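Local coordinates for protein nicotinamide-nucleotide adenylyltransferase NadR family / Ribosylnicotinamide kinase (Lactococcus lactis subsp. cremoris, PDB 6GYE) that probably phosphorylates nicotinamide riboside, which it binds, to nicotinamide mononucleotide, and may adenylylate that product to NAD+, at residues 102-107 with 119-124; 175-180 with 246-251; 268-271 with 277-280. One frame throughout, in Å; residues are numbered along the deposited sequence.

Interaction 1. Residues 102-107 with 119-124; sequences NRLFEL and VTFYVG
Leu-104 sets its CD2 methyl against the ring of Phe-121, 3.5 Å from CE1, and the two side chains reach for each other from opposite directions, one out of helix 95-110 and the other up from strand 118-123. The CA atoms of Leu-104 and Phe-121 stay 10.9 Å apart, and long side chains on both sides bridge the gap between helix and sheet. Leu-104 does this with CG anti to the backbone N (chi1 173°), which aims its forked end at the strand. The next residue, Phe-105, leaves the helix at a different bearing, yet its ring tip still arrives: CE1 lies 3.8 Å from Phe-121 CZ and meets the Phe-121 ring at its edge, near its plane. The two ring planes are almost perpendicular, at 85°, with centroids 5.8 Å apart, while seen from the Phe-105 ring the approach is oblique. Phe-121 CZ thus sits between the two helix residues, within 4.0 Å of Leu-104 CD2 as well. All three residues are buried and apolar, which suits a site closed to water. Leu-132 of helix 126-133 touches each of them, Phe-20 of strand 15-21 borders Leu-104 and Phe-121, and Tyr-143 meets Phe-105 edge-to-face. Helix 95-110 belongs to the long crossover that carries the chain from edge strand 80-86 to strand 118-123 beside the first strand; packing of such a helix on a five-stranded parallel sheet of order 3-2-1-4-5 is characteristic of the Rossmann-like fold of nucleotidyltransferases.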
ATOM      1  N   ASN A 102      20.189 -10.461  24.579  1.00 85.36           N
ATOM      2  CA  ASN A 102      21.113  -9.332  24.674  1.00 88.23           C
ATOM      3  C   ASN A 102      20.589  -8.143  23.894  1.00 86.88           C
ATOM      4  O   ASN A 102      20.459  -7.039  24.431  1.00 89.46           O
ATOM      5  CB  ASN A 102      22.498  -9.716  24.157  1.00 88.78           C
ATOM      6  CG  ASN A 102      23.248 -10.590  25.115  1.00100.16           C
ATOM      7  OD1 ASN A 102      22.965 -10.596  26.313  1.00104.76           O
ATOM      8  ND2 ASN A 102      24.220 -11.335  24.602  1.00107.77           N
ATOM      9  N   ARG A 103      20.231  -8.372  22.630  1.00 88.96           N
ATOM     10  CA  ARG A 103      19.678  -7.302  21.814  1.00 86.63           C
ATOM     11  C   ARG A 103      18.409  -6.750  22.441  1.00 83.00           C
ATOM     12  O   ARG A 103      18.189  -5.536  22.463  1.00 85.77           O
ATOM     13  CB  ARG A 103      19.393  -7.818  20.407  1.00 81.82           C
ATOM     14  CG  ARG A 103      20.588  -8.453  19.726  1.00 81.70           C
ATOM     15  CD  ARG A 103      20.253  -8.803  18.288  1.00 85.18           C
ATOM     16  NE  ARG A 103      21.342  -9.532  17.644  1.00 92.31           N
ATOM     17  CZ  ARG A 103      21.255 -10.059  16.429  1.00 90.72           C
ATOM     18  NH1 ARG A 103      20.125  -9.939  15.740  1.00 83.02           N
ATOM     19  NH2 ARG A 103      22.289 -10.712  15.909  1.00 89.15           N
ATOM     20  N   LEU A 104      17.574  -7.631  22.985  1.00 82.92           N
ATOM     21  CA  LEU A 104      16.313  -7.185  23.559  1.00 81.89           C
ATOM     22  C   LEU A 104      16.544  -6.258  24.745  1.00 82.45           C
ATOM     23  O   LEU A 104      15.959  -5.171  24.822  1.00 80.22           O
ATOM     24  CB  LEU A 104      15.479  -8.394  23.971  1.00 74.85           C
ATOM     25  CG  LEU A 104      14.229  -7.987  24.722  1.00 68.79           C
ATOM     26  CD1 LEU A 104      13.377  -7.079  23.808  1.00 64.84           C
ATOM     27  CD2 LEU A 104      13.465  -9.216  25.152  1.00 71.23           C
ATOM     28  N   PHE A 105      17.404  -6.661  25.676  1.00 88.48           N
ATOM     29  CA  PHE A 105      17.624  -5.825  26.847  1.00 86.77           C
ATOM     30  C   PHE A 105      18.405  -4.569  26.497  1.00 90.96           C
ATOM     31  O   PHE A 105      18.231  -3.527  27.139  1.00 91.68           O
ATOM     32  CB  PHE A 105      18.309  -6.632  27.939  1.00 78.55           C
ATOM     33  CG  PHE A 105      17.397  -7.621  28.588  1.00 76.89           C
ATOM     34  CD1 PHE A 105      16.409  -7.189  29.460  1.00 77.44           C
ATOM     35  CD2 PHE A 105      17.493  -8.969  28.297  1.00 73.37           C
ATOM     36  CE1 PHE A 105      15.539  -8.092  30.051  1.00 79.87           C
ATOM     37  CE2 PHE A 105      16.636  -9.875  28.884  1.00 84.11           C
ATOM     38  CZ  PHE A 105      15.650  -9.435  29.765  1.00 82.93           C
ATOM     39  N   GLU A 106      19.261  -4.639  25.482  1.00 89.12           N
ATOM     40  CA  GLU A 106      19.886  -3.418  24.999  1.00 89.30           C
ATOM     41  C   GLU A 106      18.831  -2.434  24.503  1.00 89.26           C
ATOM     42  O   GLU A 106      18.901  -1.238  24.803  1.00 92.48           O
ATOM     43  CB  GLU A 106      20.897  -3.759  23.913  1.00 99.20           C
ATOM     44  CG  GLU A 106      21.660  -2.569  23.386  1.00117.91           C
ATOM     45  CD  GLU A 106      22.949  -2.993  22.726  1.00136.07           C
ATOM     46  OE1 GLU A 106      23.984  -2.330  22.954  1.00143.70           O
ATOM     47  OE2 GLU A 106      22.932  -4.017  22.009  1.00141.38           O
ATOM     48  N   LEU A 107      17.818  -2.932  23.784  1.00 85.76           N
ATOM     49  CA  LEU A 107      16.723  -2.080  23.323  1.00 78.61           C
ATOM     50  C   LEU A 107      16.022  -1.402  24.490  1.00 81.81           C
ATOM     51  O   LEU A 107      15.723  -0.206  24.438  1.00 85.63           O
ATOM     52  CB  LEU A 107      15.707  -2.909  22.546  1.00 80.72           C
ATOM     53  CG  LEU A 107      15.708  -3.000  21.028  1.00 77.15           C
ATOM     54  CD1 LEU A 107      14.357  -3.547  20.572  1.00 69.94           C
ATOM     55  CD2 LEU A 107      15.982  -1.669  20.418  1.00 69.40           C
ATOM     56  N   VAL A 119       9.413  -3.878  34.751  1.00 75.92           N
ATOM     57  CA  VAL A 119       9.148  -4.182  33.354  1.00 68.36           C
ATOM     58  C   VAL A 119       8.340  -5.467  33.247  1.00 72.35           C
ATOM     59  O   VAL A 119       8.628  -6.456  33.935  1.00 77.38           O
ATOM     60  CB  VAL A 119      10.464  -4.298  32.567  1.00 65.09           C
ATOM     61  CG1 VAL A 119      10.179  -4.716  31.137  1.00 63.37           C
ATOM     62  CG2 VAL A 119      11.196  -2.976  32.585  1.00 65.60           C
ATOM     63  N   THR A 120       7.329  -5.448  32.375  1.00 66.35           N
ATOM     64  CA  THR A 120       6.502  -6.610  32.069  1.00 65.09           C
ATOM     65  C   THR A 120       6.577  -6.913  30.575  1.00 62.45           C
ATOM     66  O   THR A 120       6.277  -6.049  29.749  1.00 60.28           O
ATOM     67  CB  THR A 120       5.050  -6.385  32.502  1.00 70.16           C
ATOM     68  OG1 THR A 120       5.015  -6.045  33.888  1.00 73.91           O
ATOM     69  CG2 THR A 120       4.207  -7.632  32.268  1.00 60.73           C
ATOM     70  N   PHE A 121       6.974  -8.137  30.236  1.00 69.14           N
ATOM     71  CA  PHE A 121       6.947  -8.632  28.863  1.00 68.05           C
ATOM     72  C   PHE A 121       5.600  -9.298  28.568  1.00 67.09           C
ATOM     73  O   PHE A 121       5.191 -10.214  29.285  1.00 72.60           O
ATOM     74  CB  PHE A 121       8.079  -9.643  28.648  1.00 71.05           C
ATOM     75  CG  PHE A 121       9.460  -9.043  28.655  1.00 67.27           C
ATOM     76  CD1 PHE A 121       9.958  -8.402  27.533  1.00 61.24           C
ATOM     77  CD2 PHE A 121      10.263  -9.131  29.780  1.00 69.73           C
ATOM     78  CE1 PHE A 121      11.223  -7.855  27.539  1.00 68.31           C
ATOM     79  CE2 PHE A 121      11.544  -8.583  29.792  1.00 65.47           C
ATOM     80  CZ  PHE A 121      12.021  -7.954  28.677  1.00 66.76           C
ATOM     81  N   TYR A 122       4.921  -8.858  27.508  1.00 68.47           N
ATOM     82  CA  TYR A 122       3.698  -9.512  27.036  1.00 71.05           C
ATOM     83  C   TYR A 122       4.081 -10.447  25.894  1.00 70.77           C
ATOM     84  O   TYR A 122       4.451  -9.993  24.812  1.00 72.77           O
ATOM     85  CB  TYR A 122       2.643  -8.482  26.618  1.00 65.91           C
ATOM     86  CG  TYR A 122       2.282  -7.569  27.784  1.00 70.69           C
ATOM     87  CD1 TYR A 122       1.277  -7.915  28.690  1.00 68.69           C
ATOM     88  CD2 TYR A 122       2.992  -6.387  28.015  1.00 59.28           C
ATOM     89  CE1 TYR A 122       0.973  -7.100  29.783  1.00 65.19           C
ATOM     90  CE2 TYR A 122       2.692  -5.569  29.101  1.00 62.14           C
ATOM     91  CZ  TYR A 122       1.682  -5.926  29.981  1.00 70.60           C
ATOM     92  OH  TYR A 122       1.404  -5.106  31.059  1.00 70.83           O
ATOM     93  N   VAL A 123       3.977 -11.753  26.143  1.00 76.20           N
ATOM     94  CA  VAL A 123       4.553 -12.799  25.303  1.00 79.85           C
ATOM     95  C   VAL A 123       3.468 -13.787  24.908  1.00 82.84           C
ATOM     96  O   VAL A 123       2.645 -14.179  25.741  1.00 89.23           O
ATOM     97  CB  VAL A 123       5.703 -13.518  26.040  1.00 82.87           C
ATOM     98  CG1 VAL A 123       6.136 -14.765  25.299  1.00 86.15           C
ATOM     99  CG2 VAL A 123       6.873 -12.572  26.200  1.00 78.18           C
ATOM    100  N   GLY A 124       3.481 -14.211  23.645  1.00 81.82           N
ATOM    101  CA  GLY A 124       2.416 -15.044  23.117  1.00 78.67           C
ATOM    102  C   GLY A 124       2.697 -16.514  22.861  1.00 81.60           C
ATOM    103  O   GLY A 124       1.775 -17.250  22.505  1.00 83.63           O
TER

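Interaction 2. Residues 175-180 with 246-251; sequences FRRHFS and EVNSPA. With NNR (Nicotinamide riboside), chain I; SO4 (sulfate ion), chain D.
A chi1 of 157° points the Arg-177 chain away from its own amide nitrogen, and a bend at chi3 swings the guanidinium to Asn-248, whose own CG lies beside its backbone N. There NH1 donates to Asn-248 OD1 at 3.2 Å, a fairly straight bond (161° at the hydrogen). The acceptor lies in the guanidinium plane, but the amide is turned 81° against it, and the donor comes in tilted from the carbonyl plane. An asparagine suits this place because OD1 receives the arginine while ND2 makes a weak bond, 3.4 Å, to O2R of nicotinamide riboside. Val-247 CG1 packs 4.0 Å from Arg-177 CG and also touches Ser-180 CB; its CG2 turns to the nicotinamide ring, 4.1 Å from C4. The contact joins the end of helix 229-247 to the short, weakly bonded helical turn 176-179 that leads into strand 181-187, beside the bound riboside, in what is probably the ribosylnicotinamide kinase domain of P-loop NTPase type. With an alanine here instead of Arg-177, OD1 would probably lose its donor and the Asn-248 amide would be freer to turn from the ribose. Arg-177 NE also bonds weakly, at 3.4 Å, to O2 of a sulfate, probably from the crystallisation liquor, and His-178 bonds weakly through ND1 to O3, at the ring edge, and to O4. Lys-65 and Tyr-69 bind the same sulfate.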
ATOM      1  N   PHE A 175      -1.107   1.118   6.674  1.00 48.73           N
ATOM      2  CA  PHE A 175      -0.831  -0.070   5.881  1.00 43.53           C
ATOM      3  C   PHE A 175      -1.783  -0.241   4.704  1.00 49.12           C
ATOM      4  O   PHE A 175      -1.572  -1.156   3.901  1.00 53.18           O
ATOM      5  CB  PHE A 175      -0.899  -1.337   6.764  1.00 47.51           C
ATOM      6  CG  PHE A 175       0.285  -1.507   7.687  1.00 50.91           C
ATOM      7  CD1 PHE A 175       0.369  -0.797   8.876  1.00 50.98           C
ATOM      8  CD2 PHE A 175       1.331  -2.358   7.342  1.00 51.80           C
ATOM      9  CE1 PHE A 175       1.472  -0.938   9.713  1.00 55.76           C
ATOM     10  CE2 PHE A 175       2.439  -2.514   8.176  1.00 54.41           C
ATOM     11  CZ  PHE A 175       2.506  -1.809   9.364  1.00 53.74           C
ATOM     12  N   ARG A 176      -2.808   0.614   4.564  1.00 49.28           N
ATOM     13  CA  ARG A 176      -3.902   0.292   3.643  1.00 53.71           C
ATOM     14  C   ARG A 176      -3.484   0.400   2.181  1.00 52.46           C
ATOM     15  O   ARG A 176      -3.960  -0.373   1.338  1.00 54.16           O
ATOM     16  CB  ARG A 176      -5.125   1.159   3.932  1.00 43.85           C
ATOM     17  CG  ARG A 176      -5.894   0.632   5.154  1.00 47.72           C
ATOM     18  CD  ARG A 176      -7.137   1.453   5.481  1.00 47.09           C
ATOM     19  NE  ARG A 176      -7.710   1.055   6.767  1.00 43.43           N
ATOM     20  CZ  ARG A 176      -8.906   1.450   7.204  1.00 46.14           C
ATOM     21  NH1 ARG A 176      -9.675   2.248   6.461  1.00 45.76           N
ATOM     22  NH2 ARG A 176      -9.334   1.060   8.397  1.00 43.07           N
ATOM     23  N   ARG A 177      -2.618   1.357   1.855  1.00 45.99           N
ATOM     24  CA  ARG A 177      -2.190   1.530   0.470  1.00 48.69           C
ATOM     25  C   ARG A 177      -1.578   0.250  -0.080  1.00 56.38           C
ATOM     26  O   ARG A 177      -1.878  -0.161  -1.211  1.00 60.25           O
ATOM     27  CB  ARG A 177      -1.204   2.699   0.380  1.00 44.36           C
ATOM     28  CG  ARG A 177      -0.285   2.646  -0.822  1.00 51.90           C
ATOM     29  CD  ARG A 177       0.634   3.855  -0.853  1.00 61.12           C
ATOM     30  NE  ARG A 177       1.853   3.703  -0.061  1.00 78.27           N
ATOM     31  CZ  ARG A 177       2.030   4.213   1.161  1.00 86.20           C
ATOM     32  NH1 ARG A 177       1.056   4.915   1.756  1.00 82.12           N
ATOM     33  NH2 ARG A 177       3.188   4.020   1.792  1.00 82.01           N
ATOM     34  N   HIS A 178      -0.753  -0.417   0.736  1.00 56.63           N
ATOM     35  CA  HIS A 178      -0.078  -1.636   0.303  1.00 52.14           C
ATOM     36  C   HIS A 178      -1.069  -2.715  -0.110  1.00 55.59           C
ATOM     37  O   HIS A 178      -0.804  -3.482  -1.048  1.00 56.36           O
ATOM     38  CB  HIS A 178       0.827  -2.151   1.421  1.00 54.67           C
ATOM     39  CG  HIS A 178       1.546  -3.417   1.080  1.00 59.99           C
ATOM     40  ND1 HIS A 178       2.735  -3.431   0.380  1.00 62.98           N
ATOM     41  CD2 HIS A 178       1.243  -4.714   1.336  1.00 62.48           C
ATOM     42  CE1 HIS A 178       3.135  -4.682   0.225  1.00 64.98           C
ATOM     43  NE2 HIS A 178       2.246  -5.479   0.790  1.00 63.20           N
ATOM     44  N   PHE A 179      -2.202  -2.814   0.588  1.00 47.56           N
ATOM     45  CA  PHE A 179      -3.149  -3.904   0.348  1.00 47.62           C
ATOM     46  C   PHE A 179      -4.254  -3.524  -0.620  1.00 49.39           C
ATOM     47  O   PHE A 179      -5.163  -4.326  -0.860  1.00 47.62           O
ATOM     48  CB  PHE A 179      -3.768  -4.376   1.662  1.00 48.59           C
ATOM     49  CG  PHE A 179      -2.808  -5.105   2.543  1.00 47.35           C
ATOM     50  CD1 PHE A 179      -2.459  -6.411   2.272  1.00 45.06           C
ATOM     51  CD2 PHE A 179      -2.222  -4.467   3.619  1.00 48.60           C
ATOM     52  CE1 PHE A 179      -1.554  -7.076   3.080  1.00 53.54           C
ATOM     53  CE2 PHE A 179      -1.315  -5.126   4.424  1.00 51.59           C
ATOM     54  CZ  PHE A 179      -0.981  -6.424   4.161  1.00 54.08           C
ATOM     55  N   SER A 180      -4.219  -2.306  -1.143  1.00 53.53           N
ATOM     56  CA  SER A 180      -5.303  -1.822  -1.977  1.00 52.18           C
ATOM     57  C   SER A 180      -5.299  -2.526  -3.329  1.00 48.42           C
ATOM     58  O   SER A 180      -4.241  -2.807  -3.897  1.00 52.53           O
ATOM     59  CB  SER A 180      -5.185  -0.307  -2.154  1.00 44.49           C
ATOM     60  OG  SER A 180      -6.294   0.139  -2.880  1.00 60.03           O
ATOM     61  N   GLU A 246      -5.908   9.173  -4.484  1.00 42.88           N
ATOM     62  CA  GLU A 246      -7.086   8.324  -4.339  1.00 46.90           C
ATOM     63  C   GLU A 246      -6.736   7.022  -3.620  1.00 48.85           C
ATOM     64  O   GLU A 246      -7.472   6.585  -2.727  1.00 43.47           O
ATOM     65  CB  GLU A 246      -7.722   8.059  -5.709  1.00 37.02           C
ATOM     66  CG  GLU A 246      -8.239   9.323  -6.412  1.00 41.86           C
ATOM     67  CD  GLU A 246      -9.183  10.153  -5.543  1.00 44.97           C
ATOM     68  OE1 GLU A 246      -9.974   9.570  -4.766  1.00 47.01           O
ATOM     69  OE2 GLU A 246      -9.141  11.393  -5.632  1.00 54.39           O
ATOM     70  N   VAL A 247      -5.603   6.402  -3.965  1.00 44.51           N
ATOM     71  CA  VAL A 247      -5.198   5.175  -3.275  1.00 49.06           C
ATOM     72  C   VAL A 247      -5.027   5.419  -1.776  1.00 51.68           C
ATOM     73  O   VAL A 247      -5.353   4.553  -0.942  1.00 53.16           O
ATOM     74  CB  VAL A 247      -3.921   4.600  -3.907  1.00 48.50           C
ATOM     75  CG1 VAL A 247      -3.495   3.328  -3.178  1.00 45.87           C
ATOM     76  CG2 VAL A 247      -4.168   4.316  -5.377  1.00 45.43           C
ATOM     77  N   ASN A 248      -4.496   6.585  -1.412  1.00 49.05           N
ATOM     78  CA  ASN A 248      -4.282   6.940  -0.016  1.00 54.90           C
ATOM     79  C   ASN A 248      -5.503   7.577   0.631  1.00 51.97           C
ATOM     80  O   ASN A 248      -5.456   7.883   1.820  1.00 50.31           O
ATOM     81  CB  ASN A 248      -3.086   7.896   0.122  1.00 48.74           C
ATOM     82  CG  ASN A 248      -1.759   7.211  -0.181  1.00 56.85           C
ATOM     83  OD1 ASN A 248      -1.513   6.083   0.252  1.00 62.61           O
ATOM     84  ND2 ASN A 248      -0.903   7.888  -0.920  1.00 55.94           N
ATOM     85  N   SER A 249      -6.600   7.733  -0.100  1.00 43.52           N
ATOM     86  CA  SER A 249      -7.757   8.445   0.426  1.00 51.23           C
ATOM     87  C   SER A 249      -8.422   7.658   1.561  1.00 52.78           C
ATOM     88  O   SER A 249      -8.594   6.443   1.467  1.00 43.76           O
ATOM     89  CB  SER A 249      -8.770   8.670  -0.699  1.00 51.41           C
ATOM     90  OG  SER A 249      -9.994   9.154  -0.189  1.00 57.00           O
ATOM     91  N   PRO A 250      -8.876   8.327   2.615  1.00 51.39           N
ATOM     92  CA  PRO A 250      -9.715   7.632   3.609  1.00 46.94           C
ATOM     93  C   PRO A 250     -11.009   7.088   3.041  1.00 53.42           C
ATOM     94  O   PRO A 250     -11.617   6.221   3.667  1.00 51.73           O
ATOM     95  CB  PRO A 250      -9.979   8.701   4.674  1.00 40.61           C
ATOM     96  CG  PRO A 250      -9.701  10.016   3.966  1.00 40.48           C
ATOM     97  CD  PRO A 250      -8.689   9.759   2.905  1.00 47.57           C
ATOM     98  N   ALA A 251     -11.466   7.577   1.890  1.00 52.39           N
ATOM     99  CA  ALA A 251     -12.642   7.009   1.255  1.00 45.92           C
ATOM    100  C   ALA A 251     -12.362   5.641   0.631  1.00 44.37           C
ATOM    101  O   ALA A 251     -13.306   4.945   0.247  1.00 41.84           O
ATOM    102  CB  ALA A 251     -13.191   7.984   0.198  1.00 40.24           C
TER
HETATM  103  O2R NNR I 407       0.866   6.727  -3.540  1.00123.74           O
HETATM  104  C2R NNR I 407       1.203   5.361  -3.818  1.00128.62           C
HETATM  105  C3R NNR I 407       2.341   4.845  -2.947  1.00136.46           C
HETATM  106  O3R NNR I 407       2.840   5.838  -2.041  1.00135.39           O
HETATM  107  C4R NNR I 407       3.445   4.419  -3.902  1.00135.26           C
HETATM  108  C5R NNR I 407       3.776   2.942  -3.740  1.00124.29           C
HETATM  109  O5R NNR I 407       4.786   2.573  -4.686  1.00117.82           O
HETATM  110  O4R NNR I 407       2.994   4.669  -5.236  1.00135.60           O
HETATM  111  C1R NNR I 407       1.680   5.232  -5.257  1.00125.15           C
HETATM  112  N1  NNR I 407       0.776   4.353  -6.000  1.00110.23           N
HETATM  113  C2  NNR I 407       0.446   4.658  -7.262  1.00 95.13           C
HETATM  114  C6  NNR I 407       0.288   3.254  -5.408  1.00107.57           C
HETATM  115  C5  NNR I 407      -0.573   2.402  -6.090  1.00 94.80           C
HETATM  116  C4  NNR I 407      -0.929   2.696  -7.398  1.00 85.89           C
HETATM  117  C3  NNR I 407      -0.410   3.839  -7.989  1.00 92.92           C
HETATM  118  C7  NNR I 407      -0.772   4.190  -9.401  1.00 99.30           C
HETATM  119  O7  NNR I 407      -0.698   5.352  -9.767  1.00 82.61           O
HETATM  120  N7  NNR I 407      -1.166   3.219 -10.224  1.00101.54           N
HETATM  121  S   SO4 D 402       3.771   0.222   0.066  1.00 80.27           S
HETATM  122  O1  SO4 D 402       3.159   0.442   1.364  1.00 65.47           O
HETATM  123  O2  SO4 D 402       4.385   1.475  -0.380  1.00 92.10           O
HETATM  124  O3  SO4 D 402       4.811  -0.793   0.148  1.00 92.82           O
HETATM  125  O4  SO4 D 402       2.763  -0.236  -0.888  1.00 77.91           O

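Interaction 3. Residues 268-271 with 277-280; sequences YAKL and DFEQ
The backbone N of Lys-270 is the polar atom nearest the opposing helix, and it meets an aromatic carbon, not a bonding partner: Phe-278 CD1 lies 3.6 Å away. A trans chi1 (180°) extends Phe-278, driving its ring from helix 275-290 into the surface of helix 262-272, where two residues receive it differently. Ala-269 offers CB to the ring edge, in plane and 3.7 Å from CD1; its small side chain lets the backbones come close, 6.2 Å between the CA atoms of Ala-269 and Phe-278. These consecutive helices, joined by a short turn, form part of the connection from strand 255-259 to strand 296-300 of the P-loop domain, a crossover that passes strand 181-187 lying between them. Lys-270 instead covers a ring face. A bend at chi2 lays its CD over the Phe-278 ring, 3.8 Å from the centroid and 17° off the normal, a CH-pi contact. Lys-270 is exposed, so a lysine can shield the ring with its methylenes and still end in a charge; NZ is 6.1 Å from Glu-279 OE2, too far for a salt bridge, though the opposite charges may attract weakly. The Lys-270 side chain also touches Glu-326 and Gln-330 of helix 320-333.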
ATOM      1  N   TYR A 268       1.011   8.989 -25.781  1.00 55.79           N
ATOM      2  CA  TYR A 268       0.897  10.282 -26.452  1.00 54.76           C
ATOM      3  C   TYR A 268       2.267  10.885 -26.726  1.00 62.31           C
ATOM      4  O   TYR A 268       2.528  11.366 -27.838  1.00 63.36           O
ATOM      5  CB  TYR A 268       0.045  11.248 -25.636  1.00 57.49           C
ATOM      6  CG  TYR A 268      -1.428  10.935 -25.681  1.00 64.17           C
ATOM      7  CD1 TYR A 268      -2.109  10.883 -26.896  1.00 61.30           C
ATOM      8  CD2 TYR A 268      -2.144  10.684 -24.512  1.00 59.78           C
ATOM      9  CE1 TYR A 268      -3.463  10.580 -26.947  1.00 60.43           C
ATOM     10  CE2 TYR A 268      -3.510  10.399 -24.550  1.00 55.42           C
ATOM     11  CZ  TYR A 268      -4.160  10.342 -25.768  1.00 61.94           C
ATOM     12  OH  TYR A 268      -5.507  10.054 -25.810  1.00 68.06           O
ATOM     13  N   ALA A 269       3.163  10.844 -25.733  1.00 61.72           N
ATOM     14  CA  ALA A 269       4.499  11.399 -25.927  1.00 65.29           C
ATOM     15  C   ALA A 269       5.215  10.720 -27.088  1.00 62.68           C
ATOM     16  O   ALA A 269       5.818  11.398 -27.932  1.00 63.93           O
ATOM     17  CB  ALA A 269       5.325  11.268 -24.645  1.00 65.73           C
ATOM     18  N   LYS A 270       5.130   9.387 -27.166  1.00 62.54           N
ATOM     19  CA  LYS A 270       5.803   8.664 -28.243  1.00 70.02           C
ATOM     20  C   LYS A 270       5.247   9.071 -29.599  1.00 71.26           C
ATOM     21  O   LYS A 270       6.001   9.215 -30.566  1.00 78.53           O
ATOM     22  CB  LYS A 270       5.674   7.150 -28.029  1.00 72.21           C
ATOM     23  CG  LYS A 270       6.455   6.296 -29.022  1.00 76.91           C
ATOM     24  CD  LYS A 270       7.967   6.527 -28.900  1.00 83.83           C
ATOM     25  CE  LYS A 270       8.780   5.449 -29.615  1.00 90.35           C
ATOM     26  NZ  LYS A 270       9.107   4.292 -28.703  1.00 96.97           N
ATOM     27  N   LEU A 271       3.935   9.294 -29.679  1.00 70.69           N
ATOM     28  CA  LEU A 271       3.303   9.608 -30.954  1.00 62.81           C
ATOM     29  C   LEU A 271       3.532  11.043 -31.389  1.00 71.17           C
ATOM     30  O   LEU A 271       3.600  11.309 -32.590  1.00 76.15           O
ATOM     31  CB  LEU A 271       1.802   9.349 -30.893  1.00 64.89           C
ATOM     32  CG  LEU A 271       1.410   7.875 -30.850  1.00 69.52           C
ATOM     33  CD1 LEU A 271      -0.091   7.726 -30.895  1.00 62.75           C
ATOM     34  CD2 LEU A 271       2.044   7.198 -32.029  1.00 68.55           C
ATOM     35  N   ASP A 277      12.937  14.869 -27.509  1.00 77.82           N
ATOM     36  CA  ASP A 277      12.177  15.268 -26.330  1.00 76.05           C
ATOM     37  C   ASP A 277      11.593  14.058 -25.632  1.00 74.95           C
ATOM     38  O   ASP A 277      11.543  14.011 -24.399  1.00 79.77           O
ATOM     39  CB  ASP A 277      11.077  16.247 -26.719  1.00 75.41           C
ATOM     40  CG  ASP A 277      11.627  17.540 -27.272  1.00 81.33           C
ATOM     41  OD1 ASP A 277      12.854  17.796 -27.130  1.00 85.04           O
ATOM     42  OD2 ASP A 277      10.829  18.289 -27.868  1.00 82.69           O
ATOM     43  N   PHE A 278      11.150  13.069 -26.404  1.00 70.43           N
ATOM     44  CA  PHE A 278      10.688  11.834 -25.793  1.00 75.12           C
ATOM     45  C   PHE A 278      11.816  11.175 -25.018  1.00 76.31           C
ATOM     46  O   PHE A 278      11.661  10.840 -23.837  1.00 75.49           O
ATOM     47  CB  PHE A 278      10.126  10.891 -26.855  1.00 74.21           C
ATOM     48  CG  PHE A 278       9.627   9.596 -26.295  1.00 73.17           C
ATOM     49  CD1 PHE A 278       8.384   9.531 -25.683  1.00 70.54           C
ATOM     50  CD2 PHE A 278      10.396   8.444 -26.371  1.00 74.42           C
ATOM     51  CE1 PHE A 278       7.919   8.350 -25.153  1.00 65.48           C
ATOM     52  CE2 PHE A 278       9.934   7.254 -25.848  1.00 71.87           C
ATOM     53  CZ  PHE A 278       8.697   7.205 -25.237  1.00 68.84           C
ATOM     54  N   GLU A 279      12.978  11.017 -25.655  1.00 75.64           N
ATOM     55  CA  GLU A 279      14.092  10.365 -24.977  1.00 82.99           C
ATOM     56  C   GLU A 279      14.495  11.122 -23.724  1.00 82.59           C
ATOM     57  O   GLU A 279      14.962  10.520 -22.755  1.00 87.76           O
ATOM     58  CB  GLU A 279      15.279  10.202 -25.926  1.00 78.42           C
ATOM     59  CG  GLU A 279      15.172   8.962 -26.799  1.00118.45           C
ATOM     60  CD  GLU A 279      14.965   7.677 -25.978  1.00121.89           C
ATOM     61  OE1 GLU A 279      15.734   7.447 -25.014  1.00125.26           O
ATOM     62  OE2 GLU A 279      14.029   6.900 -26.290  1.00120.19           O
ATOM     63  N   GLN A 280      14.286  12.432 -23.705  1.00 79.66           N
ATOM     64  CA  GLN A 280      14.623  13.192 -22.513  1.00 75.99           C
ATOM     65  C   GLN A 280      13.642  12.939 -21.378  1.00 76.60           C
ATOM     66  O   GLN A 280      13.999  13.135 -20.213  1.00 83.91           O
ATOM     67  CB  GLN A 280      14.679  14.677 -22.829  1.00 76.25           C
ATOM     68  CG  GLN A 280      15.499  15.424 -21.831  1.00 79.52           C
ATOM     69  CD  GLN A 280      15.354  16.902 -21.985  1.00 87.15           C
ATOM     70  OE1 GLN A 280      15.604  17.465 -23.063  1.00 86.31           O
ATOM     71  NE2 GLN A 280      14.887  17.552 -20.915  1.00 84.99           N
TER

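How the interactions relate
The three contacts follow one another along an elongated chain without touching. Interaction 1 and interaction 3, centres about 56 Å apart on opposite sides of the chain's centre, are apolar: the first joins a helix to a sheet in the buried interior of the probable adenylyltransferase part, the second joins two helices of the probable kinase part and has a lysine at its exposed side. Interaction 2 lies nearest the centre, about 6 Å from it, where the two parts meet; only there does a hydrogen bond cross the contact, with weak bonds from Asn-248 to the riboside and from Arg-177 to a sulfate. None of the three shares a helix or strand with another.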